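Local coordinates for protein D-mandelate dehydrogenase (PDB 2W2K) that probably interconverts D-mandelate and its 2-oxoacid with a nicotinamide cofactor, as a member of the D-isomer specific 2-hydroxyacid dehydrogenase family, at residues 50-60 with 77-88; 126-135 with 153-164. One frame throughout, in Å; residues are numbered along the deposited sequence.

Contact 1: residues 50-60 with 77-88; sequences GDFEAIIKLAV and LPSSLKVFAAAG
I55 and F84 are bridge partners on adjacent parallel strands, 54-57 and 83-86, with both side chains on the same face of the sheet; the strand axes approach to 4.8 Å at an angle of 6°. The pairing is regular: I55 N donates to V83 O and I55 O accepts from A85 N, both at 3.1 Å, and the exchange continues with K57 N to A85 O and A87 N to K57 O. On the face shared by I55, K57, F84 and A86, the I55 CG2 methyl lies over one face of the F84 ring, offset toward its rim, 3.9 Å from the centroid and 23° off the normal. That CH-pi contact follows from the torsions: I55 CG2 stands trans to its own backbone N, while CG1 carries CD1 away to L81 CD2, 3.7 Å off.

Before the strands, P78 lies against F52. Its CG is over the centre of the ring, 12° from the normal, and the two side chains cross at about a right angle. F52 O accepts the S80 hydroxyl OG at 2.8 Å, with the donor well above the carbonyl plane. E53 O then takes K82 N at 2.9 Å and, weakly, V83 N, where the type I turn 78-81 runs into the strand.

At the far end the K57 chain, extended until its last torsion, puts NZ on A59 O, on N62 O, on the Y67 hydroxyl and on a water bound to A87 O.

These are neighbouring interior strands of a five-stranded parallel sheet, with 54-57 in its middle, joined by a beta-alpha-beta crossover through helix 71-74. Strand 5-8 pairs with the other edge of 54-57, F106 meets F84 edge-to-face, and helices 17-26 and 310-330 pack on I56.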
# COMPACT_ATOMS: atom_id res chain seq x y z
N GLY B 50 -40.59 -17.03 -22.79
CA GLY B 50 -40.85 -18.50 -22.81
C GLY B 50 -40.30 -19.22 -21.57
O GLY B 50 -39.88 -18.57 -20.59
N ASP B 51 -40.30 -20.56 -21.61
CA ASP B 51 -39.70 -21.40 -20.56
C ASP B 51 -38.17 -21.38 -20.70
O ASP B 51 -37.66 -21.67 -21.77
CB ASP B 51 -40.16 -22.86 -20.71
CG ASP B 51 -41.53 -23.16 -20.09
OD1 ASP B 51 -42.28 -22.23 -19.72
OD2 ASP B 51 -41.85 -24.37 -19.96
N PHE B 52 -37.45 -21.05 -19.62
CA PHE B 52 -35.96 -21.16 -19.62
C PHE B 52 -35.49 -22.00 -18.42
O PHE B 52 -36.22 -22.13 -17.41
CB PHE B 52 -35.26 -19.77 -19.71
CG PHE B 52 -35.78 -18.74 -18.72
CD1 PHE B 52 -35.22 -18.64 -17.42
CD2 PHE B 52 -36.79 -17.84 -19.10
CE1 PHE B 52 -35.69 -17.68 -16.50
CE2 PHE B 52 -37.28 -16.86 -18.19
CZ PHE B 52 -36.72 -16.77 -16.90
N GLU B 53 -34.29 -22.59 -18.54
CA GLU B 53 -33.75 -23.50 -17.52
C GLU B 53 -32.66 -22.90 -16.62
O GLU B 53 -32.35 -23.46 -15.55
CB GLU B 53 -33.22 -24.81 -18.18
CG GLU B 53 -34.30 -25.73 -18.79
CD GLU B 53 -34.98 -25.17 -20.04
OE1 GLU B 53 -34.29 -24.66 -20.96
OE2 GLU B 53 -36.21 -25.29 -20.13
N ALA B 54 -32.06 -21.79 -17.06
CA ALA B 54 -31.04 -21.09 -16.28
C ALA B 54 -31.09 -19.56 -16.45
O ALA B 54 -31.69 -19.04 -17.42
CB ALA B 54 -29.60 -21.63 -16.65
N ILE B 55 -30.47 -18.85 -15.49
CA ILE B 55 -30.20 -17.43 -15.57
C ILE B 55 -28.69 -17.21 -15.31
O ILE B 55 -28.13 -17.82 -14.37
CB ILE B 55 -31.02 -16.62 -14.48
CG1 ILE B 55 -32.55 -16.79 -14.66
CG2 ILE B 55 -30.64 -15.13 -14.53
CD1 ILE B 55 -33.33 -16.67 -13.31
N ILE B 56 -28.05 -16.32 -16.09
CA ILE B 56 -26.63 -15.91 -15.90
C ILE B 56 -26.45 -14.37 -15.78
O ILE B 56 -27.14 -13.57 -16.47
CB ILE B 56 -25.70 -16.52 -17.05
CG1 ILE B 56 -24.21 -16.56 -16.63
CG2 ILE B 56 -25.98 -15.86 -18.41
CD1 ILE B 56 -23.24 -17.35 -17.58
N LYS B 57 -25.54 -13.97 -14.90
CA LYS B 57 -25.27 -12.54 -14.58
C LYS B 57 -23.74 -12.40 -14.48
O LYS B 57 -23.12 -12.81 -13.46
CB LYS B 57 -25.99 -12.18 -13.25
CG LYS B 57 -26.02 -10.64 -12.85
CD LYS B 57 -26.54 -10.51 -11.40
CE LYS B 57 -26.69 -9.05 -10.88
NZ LYS B 57 -25.40 -8.28 -10.74
N LEU B 58 -23.12 -11.85 -15.54
CA LEU B 58 -21.65 -11.92 -15.74
C LEU B 58 -20.80 -10.90 -14.96
O LEU B 58 -19.56 -11.04 -14.89
CB LEU B 58 -21.32 -11.83 -17.25
CG LEU B 58 -21.85 -13.00 -18.11
CD1 LEU B 58 -21.80 -12.65 -19.62
CD2 LEU B 58 -21.06 -14.25 -17.88
N ALA B 59 -21.44 -9.88 -14.39
CA ALA B 59 -20.74 -8.83 -13.65
C ALA B 59 -21.62 -8.27 -12.53
O ALA B 59 -22.85 -8.27 -12.64
CB ALA B 59 -20.28 -7.68 -14.59
N VAL B 60 -20.98 -7.74 -11.49
CA VAL B 60 -21.71 -7.22 -10.32
C VAL B 60 -22.60 -6.04 -10.73
O VAL B 60 -23.76 -5.91 -10.27
CB VAL B 60 -20.72 -6.82 -9.18
CG1 VAL B 60 -21.41 -5.97 -8.11
CG2 VAL B 60 -20.12 -8.08 -8.53
N LEU B 77 -41.44 -16.54 -12.14
CA LEU B 77 -40.44 -17.27 -12.93
C LEU B 77 -41.01 -18.61 -13.45
O LEU B 77 -41.83 -19.24 -12.77
CB LEU B 77 -39.16 -17.48 -12.11
CG LEU B 77 -38.35 -16.24 -11.70
CD1 LEU B 77 -37.48 -16.53 -10.45
CD2 LEU B 77 -37.48 -15.71 -12.87
N PRO B 78 -40.61 -19.05 -14.67
CA PRO B 78 -41.17 -20.32 -15.17
C PRO B 78 -40.73 -21.55 -14.33
O PRO B 78 -39.60 -21.59 -13.83
CB PRO B 78 -40.62 -20.41 -16.61
CG PRO B 78 -39.34 -19.58 -16.58
CD PRO B 78 -39.65 -18.44 -15.62
N SER B 79 -41.62 -22.54 -14.18
CA SER B 79 -41.31 -23.73 -13.35
C SER B 79 -40.21 -24.64 -13.93
O SER B 79 -39.66 -25.50 -13.20
CB SER B 79 -42.58 -24.54 -13.07
OG SER B 79 -43.24 -23.96 -11.95
N SER B 80 -39.89 -24.44 -15.21
CA SER B 80 -38.73 -25.07 -15.89
C SER B 80 -37.35 -24.64 -15.33
O SER B 80 -36.31 -25.31 -15.57
CB SER B 80 -38.77 -24.71 -17.40
OG SER B 80 -38.74 -23.30 -17.61
N LEU B 81 -37.33 -23.53 -14.58
CA LEU B 81 -36.04 -22.97 -14.10
C LEU B 81 -35.34 -23.90 -13.08
O LEU B 81 -35.97 -24.33 -12.09
CB LEU B 81 -36.22 -21.53 -13.54
CG LEU B 81 -35.02 -20.80 -12.91
CD1 LEU B 81 -33.93 -20.45 -13.94
CD2 LEU B 81 -35.52 -19.50 -12.22
N LYS B 82 -34.07 -24.22 -13.33
CA LYS B 82 -33.26 -25.10 -12.46
C LYS B 82 -32.07 -24.42 -11.72
O LYS B 82 -31.69 -24.87 -10.63
CB LYS B 82 -32.74 -26.35 -13.23
CG LYS B 82 -33.86 -27.40 -13.56
CD LYS B 82 -33.32 -28.66 -14.30
CE LYS B 82 -34.40 -29.75 -14.29
NZ LYS B 82 -33.99 -30.99 -15.02
N VAL B 83 -31.50 -23.35 -12.28
CA VAL B 83 -30.26 -22.78 -11.72
C VAL B 83 -30.03 -21.31 -12.12
O VAL B 83 -30.35 -20.92 -13.25
CB VAL B 83 -28.97 -23.68 -12.10
CG1 VAL B 83 -28.78 -23.81 -13.62
CG2 VAL B 83 -27.66 -23.15 -11.45
N PHE B 84 -29.44 -20.54 -11.19
CA PHE B 84 -29.08 -19.10 -11.37
C PHE B 84 -27.62 -18.95 -10.88
O PHE B 84 -27.35 -19.23 -9.70
CB PHE B 84 -30.06 -18.26 -10.50
CG PHE B 84 -29.95 -16.73 -10.63
CD1 PHE B 84 -28.90 -16.08 -11.33
CD2 PHE B 84 -30.90 -15.93 -9.98
CE1 PHE B 84 -28.83 -14.65 -11.39
CE2 PHE B 84 -30.86 -14.51 -10.04
CZ PHE B 84 -29.82 -13.86 -10.75
N ALA B 85 -26.69 -18.57 -11.77
CA ALA B 85 -25.28 -18.29 -11.39
C ALA B 85 -24.96 -16.79 -11.57
O ALA B 85 -25.22 -16.23 -12.65
CB ALA B 85 -24.29 -19.18 -12.23
N ALA B 86 -24.35 -16.17 -10.55
CA ALA B 86 -24.08 -14.71 -10.57
C ALA B 86 -22.67 -14.35 -10.13
O ALA B 86 -22.11 -15.02 -9.25
CB ALA B 86 -25.09 -13.96 -9.67
N ALA B 87 -22.12 -13.29 -10.74
CA ALA B 87 -20.86 -12.67 -10.31
C ALA B 87 -20.93 -12.12 -8.87
O ALA B 87 -22.00 -11.71 -8.43
CB ALA B 87 -20.47 -11.54 -11.29
N GLY B 88 -19.78 -12.11 -8.17
CA GLY B 88 -19.66 -11.48 -6.84
C GLY B 88 -20.03 -12.42 -5.69
O GLY B 88 -20.23 -13.62 -5.90
O HOH W 1 -23.94 -9.76 -8.78

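Contact 2: residues 126-135 with 153-164; sequences LSVFRLASYS and EIGKSAHNPRGH
E153 opens the contact by accepting the Y134 hydroxyl OH on OE1 at 2.7 Å, on the syn side and 22° out of the carboxylate plane. Its extended chain, with CG trans to the backbone N, brings the carboxylate to the edge of the tyrosine ring, the two planes steeply inclined; OE2 is salt-bridged to K297. I154 follows with CD1 against S135 CB at 3.6 Å and CG2 near R130 O, against the bend between helices 114-130 and 132-139, where L131 has positive phi. S157 CB meets L131 CD1 at 3.7 Å, and a water bridges S157 O to F129 O. A158 lays its methyl beside the carbonyls of F129 and R130. H159 N then donates to F129 O at 3.1 Å, nearly straight at 169°. N160 OD1 reaches R130 NH1 through a second water, while both terminal nitrogens of R130 bond to the backbone of another protein chain. P161 CA sits over the centre of the F129 ring, 4.0 Å from the centroid in a CH-pi contact, and H164, the last residue of the type II turn 161-164, lies obliquely to that ring with planes at 51°.

The segment thus runs from the end of helix 144-154 past the helical bend toward strand 165-169, with F129 also packed on strands 223-226 and 250-254 and the second subunit touching this region.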
# COMPACT_ATOMS: atom_id res chain seq x y z
N LEU B 126 -1.25 0.25 5.20
CA LEU B 126 -0.10 1.12 4.95
C LEU B 126 -0.50 2.61 5.06
O LEU B 126 0.18 3.38 5.73
CB LEU B 126 0.57 0.79 3.60
CG LEU B 126 1.36 -0.54 3.54
CD1 LEU B 126 1.51 -1.08 2.09
CD2 LEU B 126 2.74 -0.42 4.21
N SER B 127 -1.61 3.00 4.42
CA SER B 127 -2.08 4.41 4.49
C SER B 127 -2.30 4.95 5.92
O SER B 127 -1.86 6.07 6.23
CB SER B 127 -3.35 4.62 3.62
OG SER B 127 -3.66 6.01 3.53
N VAL B 128 -2.96 4.17 6.78
CA VAL B 128 -3.30 4.64 8.14
C VAL B 128 -2.08 4.69 9.09
O VAL B 128 -2.06 5.51 10.03
CB VAL B 128 -4.52 3.87 8.79
CG1 VAL B 128 -5.82 4.04 7.94
CG2 VAL B 128 -4.23 2.37 9.03
N PHE B 129 -1.09 3.83 8.85
CA PHE B 129 0.15 3.86 9.65
C PHE B 129 1.08 5.02 9.24
O PHE B 129 1.73 5.63 10.10
CB PHE B 129 0.92 2.51 9.57
CG PHE B 129 0.54 1.50 10.66
CD1 PHE B 129 -0.33 0.44 10.37
CD2 PHE B 129 1.10 1.59 11.96
CE1 PHE B 129 -0.67 -0.51 11.37
CE2 PHE B 129 0.77 0.66 12.96
CZ PHE B 129 -0.13 -0.39 12.68
N ARG B 130 1.09 5.35 7.94
CA ARG B 130 2.06 6.31 7.34
C ARG B 130 1.52 7.74 7.10
O ARG B 130 2.29 8.67 6.77
CB ARG B 130 2.62 5.69 6.04
CG ARG B 130 3.35 4.31 6.28
CD ARG B 130 4.57 4.41 7.31
NE ARG B 130 5.55 5.35 6.76
CZ ARG B 130 6.51 5.03 5.90
NH1 ARG B 130 6.72 3.74 5.54
NH2 ARG B 130 7.26 6.00 5.37
N LEU B 131 0.20 7.91 7.28
CA LEU B 131 -0.53 9.17 6.98
C LEU B 131 -0.34 9.62 5.50
O LEU B 131 -0.16 10.80 5.20
CB LEU B 131 -0.17 10.29 8.01
CG LEU B 131 -0.26 9.82 9.48
CD1 LEU B 131 0.26 10.88 10.45
CD2 LEU B 131 -1.70 9.38 9.84
N ALA B 132 -0.41 8.65 4.59
CA ALA B 132 -0.11 8.89 3.17
C ALA B 132 -1.21 9.68 2.45
O ALA B 132 -0.94 10.43 1.49
CB ALA B 132 0.15 7.56 2.46
N SER B 133 -2.45 9.51 2.90
CA SER B 133 -3.59 10.22 2.32
C SER B 133 -3.43 11.75 2.47
O SER B 133 -3.65 12.52 1.52
CB SER B 133 -4.91 9.72 2.91
OG SER B 133 -6.01 10.35 2.27
N TYR B 134 -3.04 12.17 3.68
CA TYR B 134 -2.74 13.58 4.00
C TYR B 134 -1.54 14.09 3.17
O TYR B 134 -1.58 15.21 2.63
CB TYR B 134 -2.47 13.70 5.50
CG TYR B 134 -2.21 15.09 6.05
CD1 TYR B 134 -3.18 16.10 5.92
CD2 TYR B 134 -1.04 15.38 6.74
CE1 TYR B 134 -2.96 17.39 6.44
CE2 TYR B 134 -0.81 16.67 7.28
CZ TYR B 134 -1.78 17.66 7.13
OH TYR B 134 -1.58 18.93 7.66
N SER B 135 -0.49 13.28 3.09
CA SER B 135 0.68 13.60 2.26
C SER B 135 0.33 13.84 0.78
O SER B 135 0.85 14.79 0.17
CB SER B 135 1.76 12.51 2.41
OG SER B 135 3.00 12.89 1.83
N GLU B 153 5.54 17.58 9.72
CA GLU B 153 4.38 17.25 10.56
C GLU B 153 4.14 15.73 10.65
O GLU B 153 3.89 15.19 11.74
CB GLU B 153 3.12 17.98 10.04
CG GLU B 153 1.86 17.83 10.94
CD GLU B 153 0.56 18.27 10.27
OE1 GLU B 153 0.59 19.07 9.30
OE2 GLU B 153 -0.53 17.81 10.72
N ILE B 154 4.22 15.05 9.50
CA ILE B 154 3.98 13.57 9.44
C ILE B 154 4.98 12.77 10.31
O ILE B 154 4.65 11.72 10.84
CB ILE B 154 3.90 13.08 7.95
CG1 ILE B 154 2.60 13.61 7.30
CG2 ILE B 154 4.00 11.52 7.82
CD1 ILE B 154 2.49 13.41 5.77
N GLY B 155 6.20 13.29 10.46
CA GLY B 155 7.23 12.63 11.26
C GLY B 155 6.90 12.56 12.74
O GLY B 155 7.48 11.74 13.46
N LYS B 156 5.99 13.42 13.20
CA LYS B 156 5.54 13.40 14.62
C LYS B 156 4.61 12.23 14.97
O LYS B 156 4.39 11.96 16.15
CB LYS B 156 4.81 14.71 14.98
CG LYS B 156 5.60 16.01 14.73
CD LYS B 156 7.05 15.91 15.21
N SER B 157 4.01 11.58 13.96
CA SER B 157 2.91 10.62 14.22
C SER B 157 2.97 9.31 13.42
O SER B 157 2.28 8.34 13.75
CB SER B 157 1.51 11.26 13.96
OG SER B 157 1.27 12.41 14.78
N ALA B 158 3.76 9.30 12.35
CA ALA B 158 3.85 8.09 11.49
C ALA B 158 4.69 6.95 12.12
O ALA B 158 5.74 7.21 12.75
CB ALA B 158 4.40 8.48 10.10
N HIS B 159 4.25 5.69 11.94
CA HIS B 159 4.93 4.47 12.45
C HIS B 159 5.07 3.34 11.40
O HIS B 159 4.21 3.23 10.52
CB HIS B 159 4.14 3.91 13.66
CG HIS B 159 4.55 4.48 14.99
ND1 HIS B 159 3.80 5.43 15.66
CD2 HIS B 159 5.62 4.23 15.77
CE1 HIS B 159 4.41 5.75 16.79
NE2 HIS B 159 5.52 5.04 16.88
N ASN B 160 6.14 2.51 11.47
CA ASN B 160 6.16 1.25 10.68
C ASN B 160 5.13 0.24 11.23
O ASN B 160 5.01 0.10 12.46
CB ASN B 160 7.54 0.56 10.67
CG ASN B 160 8.64 1.39 10.00
OD1 ASN B 160 8.38 2.11 9.02
ND2 ASN B 160 9.87 1.27 10.50
N PRO B 161 4.34 -0.43 10.34
CA PRO B 161 3.50 -1.55 10.85
C PRO B 161 4.31 -2.63 11.62
O PRO B 161 3.77 -3.24 12.59
CB PRO B 161 2.87 -2.12 9.55
CG PRO B 161 2.81 -0.90 8.60
CD PRO B 161 4.14 -0.19 8.89
N ARG B 162 5.57 -2.84 11.23
CA ARG B 162 6.44 -3.88 11.82
C ARG B 162 6.38 -3.86 13.36
O ARG B 162 6.59 -2.81 13.98
CB ARG B 162 7.91 -3.72 11.35
CG ARG B 162 8.85 -4.86 11.82
CD ARG B 162 10.22 -4.70 11.17
NE ARG B 162 11.21 -5.60 11.75
N GLY B 163 6.11 -5.03 13.95
CA GLY B 163 6.12 -5.25 15.41
C GLY B 163 4.86 -4.80 16.14
O GLY B 163 4.73 -5.04 17.36
N HIS B 164 3.93 -4.16 15.42
CA HIS B 164 2.63 -3.76 15.98
C HIS B 164 1.59 -4.85 15.76
O HIS B 164 1.77 -5.73 14.91
CB HIS B 164 2.14 -2.43 15.38
CG HIS B 164 3.00 -1.25 15.73
ND1 HIS B 164 4.09 -0.87 14.97
CD2 HIS B 164 2.91 -0.33 16.72
CE1 HIS B 164 4.65 0.20 15.50
NE2 HIS B 164 3.96 0.54 16.57
O HOH W 2 0.96 5.90 12.81
O HOH W 3 6.45 1.48 7.19

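Overall arrangement
Contact 1 and contact 2 occupy opposite sides of the chain's centre, with their own centres 47 Å apart and their nearest atoms about 24 Å apart, so neither touches the other. They follow in series: 50-60 with 77-88 closes before 126-135 with 153-164 opens. Contact 1 pairs two interior strands of the five-stranded sheet, whereas contact 2 flanks the seven-stranded Rossmann-type sheet that carries the NAD sites. Contact 1 also ends near residues of the NAD site, which is unoccupied by NAD in this chain: the side chain of V60 is about 8 Å from G307, and G88 about 10 Å from I174. Contact 2 lies away from these sites and instead meets another protein chain.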